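Local coordinates for protein OXA-46 oxacillinase (Pseudomonas aeruginosa, PDB 3IF6) that probably hydrolyses beta-lactam antibiotics to substituted beta-amino acids as a class D serine beta-lactamase, giving its host antibiotic resistance, at residues Ser69-Phe74 against Tyr158-Asn163; Lys177-Gln182 against Thr228-Phe233. All coordinates share one frame; numbering follows the deposited sequence.

Interaction 1 of 2, residues Ser69-Phe74 against Tyr158-Asn163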
loop_
_atom_site.group_PDB
_atom_site.type_symbol
_atom_site.label_atom_id
_atom_site.label_comp_id
_atom_site.label_asym_id
_atom_site.label_seq_id
_atom_site.Cartn_x
_atom_site.Cartn_y
_atom_site.Cartn_z
ATOM N N SER B 69 7.541 -4.329 25.720
ATOM C CA SER B 69 6.255 -4.762 25.221
ATOM C C SER B 69 5.962 -4.068 23.881
ATOM O O SER B 69 6.095 -2.851 23.793
ATOM C CB SER B 69 5.193 -4.417 26.232
ATOM O OG SER B 69 3.960 -4.912 25.776
ATOM N N PRO B 70 5.601 -4.812 22.847
ATOM C CA PRO B 70 5.309 -4.255 21.529
ATOM C C PRO B 70 4.098 -3.331 21.468
ATOM O O PRO B 70 4.060 -2.379 20.749
ATOM C CB PRO B 70 5.124 -5.497 20.672
ATOM C CG PRO B 70 4.759 -6.448 21.505
ATOM C CD PRO B 70 5.472 -6.261 22.787
ATOM N N ALA B 71 3.107 -3.664 22.254
ATOM C CA ALA B 71 1.842 -2.990 22.257
ATOM C C ALA B 71 1.176 -3.111 20.899
ATOM O O ALA B 71 1.045 -4.181 20.417
ATOM C CB ALA B 71 2.009 -1.598 22.678
ATOM N N SER B 72 0.746 -2.017 20.308
ATOM C CA SER B 72 0.067 -2.056 19.030
ATOM C C SER B 72 0.945 -2.357 17.853
ATOM O O SER B 72 0.453 -2.559 16.805
ATOM C CB SER B 72 -0.841 -0.862 18.808
ATOM O OG SER B 72 -2.032 -0.996 19.544
ATOM N N THR B 73 2.250 -2.360 18.034
ATOM C CA THR B 73 3.169 -2.850 16.980
ATOM C C THR B 73 3.005 -4.370 16.735
ATOM O O THR B 73 3.426 -4.886 15.705
ATOM C CB THR B 73 4.695 -2.443 17.202
ATOM O OG1 THR B 73 5.282 -3.188 18.273
ATOM C CG2 THR B 73 4.859 -0.960 17.452
ATOM N N PHE B 74 2.388 -5.075 17.683
ATOM C CA PHE B 74 2.083 -6.514 17.571
ATOM C C PHE B 74 0.879 -6.800 16.647
ATOM O O PHE B 74 0.555 -7.970 16.393
ATOM C CB PHE B 74 1.835 -7.128 18.958
ATOM C CG PHE B 74 1.763 -8.654 18.954
ATOM C CD1 PHE B 74 2.924 -9.422 18.843
ATOM C CD2 PHE B 74 0.541 -9.314 19.051
ATOM C CE1 PHE B 74 2.865 -10.828 18.812
ATOM C CE2 PHE B 74 0.464 -10.721 19.015
ATOM C CZ PHE B 74 1.622 -11.476 18.896
ATOM N N TYR B 158 -1.346 -10.547 25.736
ATOM C CA TYR B 158 0.081 -10.783 25.994
ATOM C C TYR B 158 1.053 -9.785 25.326
ATOM O O TYR B 158 2.211 -9.663 25.733
ATOM C CB TYR B 158 0.456 -12.211 25.645
ATOM C CG TYR B 158 0.243 -12.578 24.196
ATOM C CD1 TYR B 158 1.247 -12.385 23.258
ATOM C CD2 TYR B 158 -0.965 -13.159 23.768
ATOM C CE1 TYR B 158 1.059 -12.738 21.934
ATOM C CE2 TYR B 158 -1.173 -13.495 22.430
ATOM C CZ TYR B 158 -0.147 -13.294 21.532
ATOM O OH TYR B 158 -0.324 -13.638 20.223
ATOM N N TRP B 159 0.553 -9.068 24.318
ATOM C CA TRP B 159 1.322 -8.140 23.544
ATOM C C TRP B 159 1.439 -6.742 24.208
ATOM O O TRP B 159 2.236 -5.925 23.773
ATOM C CB TRP B 159 0.658 -8.032 22.175
ATOM C CG TRP B 159 -0.830 -7.679 22.261
ATOM C CD1 TRP B 159 -1.356 -6.425 22.325
ATOM C CD2 TRP B 159 -1.953 -8.585 22.310
ATOM N NE1 TRP B 159 -2.720 -6.486 22.421
ATOM C CE2 TRP B 159 -3.118 -7.795 22.407
ATOM C CE3 TRP B 159 -2.086 -9.979 22.277
ATOM C CZ2 TRP B 159 -4.416 -8.357 22.477
ATOM C CZ3 TRP B 159 -3.359 -10.536 22.354
ATOM C CH2 TRP B 159 -4.507 -9.728 22.435
ATOM N N ILE B 160 0.655 -6.473 25.249
ATOM C CA ILE B 160 0.728 -5.210 25.997
ATOM C C ILE B 160 0.832 -5.374 27.554
ATOM O O ILE B 160 1.210 -4.424 28.273
ATOM C CB ILE B 160 -0.477 -4.252 25.624
ATOM C CG1 ILE B 160 -0.160 -2.777 25.976
ATOM C CG2 ILE B 160 -1.799 -4.737 26.248
ATOM C CD1 ILE B 160 -1.005 -1.757 25.226
ATOM N N ASP B 161 0.489 -6.553 28.071
ATOM C CA ASP B 161 0.428 -6.768 29.539
ATOM C C ASP B 161 1.782 -7.124 30.190
ATOM O O ASP B 161 1.865 -7.285 31.410
ATOM C CB ASP B 161 -0.649 -7.825 29.912
ATOM C CG ASP B 161 -0.240 -9.264 29.549
ATOM O OD1 ASP B 161 0.869 -9.492 29.045
ATOM O OD2 ASP B 161 -1.028 -10.191 29.749
ATOM N N GLY B 162 2.820 -7.276 29.364
ATOM C CA GLY B 162 4.173 -7.511 29.828
ATOM C C GLY B 162 4.674 -8.890 29.461
ATOM O O GLY B 162 5.886 -9.129 29.405
ATOM N N ASN B 163 3.757 -9.816 29.197
ATOM C CA ASN B 163 4.191 -11.175 28.928
ATOM C C ASN B 163 5.051 -11.322 27.689
ATOM O O ASN B 163 5.882 -12.208 27.620
ATOM C CB ASN B 163 3.024 -12.140 28.934
ATOM C CG ASN B 163 2.704 -12.622 30.329
ATOM O OD1 ASN B 163 3.390 -13.500 30.861
ATOM N ND2 ASN B 163 1.685 -12.039 30.945
HETATM O O HOH W 1 3.724 -7.330 26.611
#
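Phe74 packs against Tyr158 and Trp159 just after Ser72, the predicted acyl-ester nucleophile, which opens the Ser-Thr-Phe-Lys form of the Ser-X-X-Lys motif of serine beta-lactamases. The aromatic cluster is the tight part of the contact. Tyr158 and Phe74 make an offset edge-to-face pair with planes 76° apart, and Tyr158 CE1 comes within 3.3 Å of Phe74 CZ. The phenol oxygen presses still nearer, Tyr158 OH lying 3.2 Å from Phe74 CZ, close to the Phe74 ring plane and at its edge; this OH is buried and has no polar partner in the model. Trp159 meets the same ring through its methylene, CB to Phe74 CD2 being 3.4 Å. Its indole is almost exactly parallel to Phe74 (1° between planes) but slid so far along that the rings barely overlap. Phe74 reaches both partners because its CG stands anti to the backbone N (chi1 -170°), and His78 and Leu141 add to the surroundings of the cluster.

A backbone bond, Ala71 N to Trp159 O at 2.9 Å, ties the loop immediately before the nucleophile to the 158-163 loop. Ser72 itself turns away from that loop, and its OG is hydrogen-bonded to a tartrate molecule, probably from the crystallisation liquor, which is consistent with its lying in the active-site pocket. Toward Ile160 and Gly162, both partly exposed, the contact is looser. Here Ile160 CD1 rests 3.9 Å from Ala71 CB, and Asp161 folds back in an Asx turn onto Asn163 N. One water molecule bridges the two loops here: it accepts from Ser69 OG at 2.6 Å and from Gly162 N at 2.9 Å, and donates to Tyr158 O at 2.9 Å.

Interaction 2 of 2, residues Lys177-Gln182 against Thr228-Phe233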
loop_
_atom_site.group_PDB
_atom_site.type_symbol
_atom_site.label_atom_id
_atom_site.label_comp_id
_atom_site.label_asym_id
_atom_site.label_seq_id
_atom_site.Cartn_x
_atom_site.Cartn_y
_atom_site.Cartn_z
ATOM N N LYS B 177 12.155 -9.673 7.305
ATOM C CA LYS B 177 11.542 -10.924 6.849
ATOM C C LYS B 177 10.223 -10.643 6.122
ATOM O O LYS B 177 10.014 -11.134 5.019
ATOM C CB LYS B 177 11.289 -11.908 8.009
ATOM C CG LYS B 177 12.535 -12.405 8.781
ATOM C CD LYS B 177 12.145 -12.676 10.224
ATOM C CE LYS B 177 13.045 -13.676 10.934
ATOM N NZ LYS B 177 12.324 -14.293 12.109
ATOM N N LEU B 178 9.360 -9.842 6.743
ATOM C CA LEU B 178 8.035 -9.521 6.221
ATOM C C LEU B 178 8.114 -8.879 4.845
ATOM O O LEU B 178 7.451 -9.332 3.907
ATOM C CB LEU B 178 7.272 -8.615 7.200
ATOM C CG LEU B 178 5.868 -8.120 6.812
ATOM C CD1 LEU B 178 4.908 -9.246 6.380
ATOM C CD2 LEU B 178 5.258 -7.301 7.930
ATOM N N TYR B 179 8.940 -7.846 4.738
ATOM C CA TYR B 179 9.266 -7.214 3.476
ATOM C C TYR B 179 9.691 -8.180 2.350
ATOM O O TYR B 179 9.327 -7.967 1.185
ATOM C CB TYR B 179 10.391 -6.225 3.709
ATOM C CG TYR B 179 10.846 -5.514 2.475
ATOM C CD1 TYR B 179 10.100 -4.460 1.939
ATOM C CD2 TYR B 179 12.037 -5.868 1.841
ATOM C CE1 TYR B 179 10.521 -3.779 0.816
ATOM C CE2 TYR B 179 12.456 -5.196 0.701
ATOM C CZ TYR B 179 11.687 -4.150 0.193
ATOM O OH TYR B 179 12.100 -3.459 -0.933
ATOM N N ARG B 180 10.484 -9.201 2.679
ATOM C CA ARG B 180 11.031 -10.111 1.665
ATOM C C ARG B 180 10.181 -11.372 1.470
ATOM O O ARG B 180 10.609 -12.318 0.791
ATOM C CB ARG B 180 12.462 -10.529 2.035
ATOM C CG ARG B 180 13.514 -9.506 1.757
ATOM C CD ARG B 180 14.664 -9.629 2.762
ATOM N NE ARG B 180 15.293 -8.332 3.057
ATOM C CZ ARG B 180 15.434 -7.323 2.189
ATOM N NH1 ARG B 180 15.026 -7.447 0.922
ATOM N NH2 ARG B 180 16.003 -6.182 2.581
ATOM N N ASN B 181 8.999 -11.375 2.092
ATOM C CA ASN B 181 8.012 -12.460 2.020
ATOM C C ASN B 181 8.514 -13.758 2.639
ATOM O O ASN B 181 7.928 -14.826 2.438
ATOM C CB ASN B 181 7.462 -12.625 0.585
ATOM C CG ASN B 181 6.911 -11.316 0.036
ATOM O OD1 ASN B 181 5.955 -10.753 0.603
ATOM N ND2 ASN B 181 7.538 -10.791 -1.029
ATOM N N GLN B 182 9.555 -13.607 3.460
ATOM C CA GLN B 182 10.259 -14.709 4.105
ATOM C C GLN B 182 9.555 -15.351 5.304
ATOM O O GLN B 182 10.012 -16.382 5.785
ATOM C CB GLN B 182 11.644 -14.258 4.569
ATOM C CG GLN B 182 12.584 -13.733 3.482
ATOM C CD GLN B 182 14.001 -13.432 4.024
ATOM O OE1 GLN B 182 14.187 -12.982 5.174
ATOM N NE2 GLN B 182 15.006 -13.692 3.189
ATOM N N THR B 228 15.310 2.343 -5.084
ATOM C CA THR B 228 16.573 1.618 -4.834
ATOM C C THR B 228 16.518 0.572 -3.705
ATOM O O THR B 228 17.306 -0.394 -3.685
ATOM C CB THR B 228 17.687 2.626 -4.550
ATOM O OG1 THR B 228 17.128 3.765 -3.883
ATOM C CG2 THR B 228 18.248 3.134 -5.862
ATOM N N GLY B 229 15.573 0.740 -2.787
ATOM C CA GLY B 229 15.387 -0.219 -1.709
ATOM C C GLY B 229 14.777 0.370 -0.439
ATOM O O GLY B 229 14.453 1.574 -0.376
ATOM N N PRO B 230 14.623 -0.482 0.587
ATOM C CA PRO B 230 13.981 -0.052 1.822
ATOM C C PRO B 230 14.929 0.605 2.829
ATOM O O PRO B 230 16.140 0.297 2.862
ATOM C CB PRO B 230 13.425 -1.357 2.394
ATOM C CG PRO B 230 14.389 -2.400 1.886
ATOM C CD PRO B 230 15.031 -1.896 0.629
ATOM N N VAL B 231 14.363 1.515 3.629
ATOM C CA VAL B 231 14.972 1.962 4.877
ATOM C C VAL B 231 14.059 1.505 6.026
ATOM O O VAL B 231 12.982 2.048 6.224
ATOM C CB VAL B 231 15.212 3.500 4.878
ATOM C CG1 VAL B 231 15.962 3.945 6.108
ATOM C CG2 VAL B 231 16.006 3.892 3.661
ATOM N N PHE B 232 14.453 0.454 6.736
ATOM C CA PHE B 232 13.734 0.039 7.950
ATOM C C PHE B 232 14.027 1.006 9.088
ATOM O O PHE B 232 15.042 1.715 9.045
ATOM C CB PHE B 232 14.067 -1.409 8.316
ATOM C CG PHE B 232 13.718 -2.392 7.220
ATOM C CD1 PHE B 232 14.594 -2.610 6.148
ATOM C CD2 PHE B 232 12.495 -3.075 7.232
ATOM C CE1 PHE B 232 14.267 -3.514 5.123
ATOM C CE2 PHE B 232 12.173 -3.966 6.228
ATOM C CZ PHE B 232 13.072 -4.183 5.163
ATOM N N PHE B 233 13.109 1.081 10.060
ATOM C CA PHE B 233 13.287 1.887 11.285
ATOM C C PHE B 233 12.541 1.256 12.443
ATOM O O PHE B 233 11.582 0.529 12.248
ATOM C CB PHE B 233 12.925 3.377 11.121
ATOM C CG PHE B 233 11.493 3.627 10.714
ATOM C CD1 PHE B 233 10.504 3.799 11.675
ATOM C CD2 PHE B 233 11.132 3.691 9.339
ATOM C CE1 PHE B 233 9.154 4.026 11.292
ATOM C CE2 PHE B 233 9.800 3.913 8.947
ATOM C CZ PHE B 233 8.811 4.078 9.924
#
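The Tyr179 ring carries Pro230 over one face, and on that same side the rim of Phe232 approaches it, while Arg180 NH1 lies in its plane at the edge. Pro230 CG sits 4.0 Å from the centroid of the Tyr179 ring, 30° off the normal, a CH-pi contact in which CG is 3.6 Å from Tyr179 CE2. Phe232 completes an offset edge-to-face pair, its plane turned 88° from that of Tyr179, and Tyr179 CB in turn lies at the edge of the Phe232 ring, 3.7 Å from Phe232 CZ. The tyrosine is thus received in a notch formed by two residues of one strand, two positions apart. With CG anti to the backbone N (chi1 179°), its ring is carried off the helix end toward that notch.

Arg180, the first residue to leave helical geometry, bends its chain so that one guanidinium face meets Tyr179 CD2. Arg180 NH2 touches the strand residues more loosely and obliquely, 4.1 Å from Phe232 CE1, and its strong partner is the salt-bridged carboxylate of Glu49. A Schellman motif ends the helix: with Asn181 at positive phi, Gln182 N bonds Lys177 O at 3.0 Å and Asn181 N bonds Leu178 O. Trp223, from the adjoining strand, meets both aromatic rings and extends the apolar patch. The contact is therefore helix-on-sheet packing, the C-terminal end of helix 168-179 set against the first half of strand 229-238 in the mixed sheet of the penicillin-recognising serine enzyme fold.

Overall arrangement
Interaction 1 holds the predicted nucleophile, about 10 Å from the chain's centre to its own; interaction 2, about 13 Å out by the same measure, lies away from the annotated site. Their centres are about 22 Å apart, on opposite sides of the chain's centre. Both are partly buried and centred on aromatic residues, but they join different elements. Interaction 1 links two loops, adding a backbone bond and a bridging water to its packed rings. Interaction 2 sets a helix end on a strand through side-chain packing, with its charge paired outside the two segments. Helix 168-179 nevertheless connects them: Gln171 bonds Thr73, and Tyr179, at its other end, packs on strand 229-238.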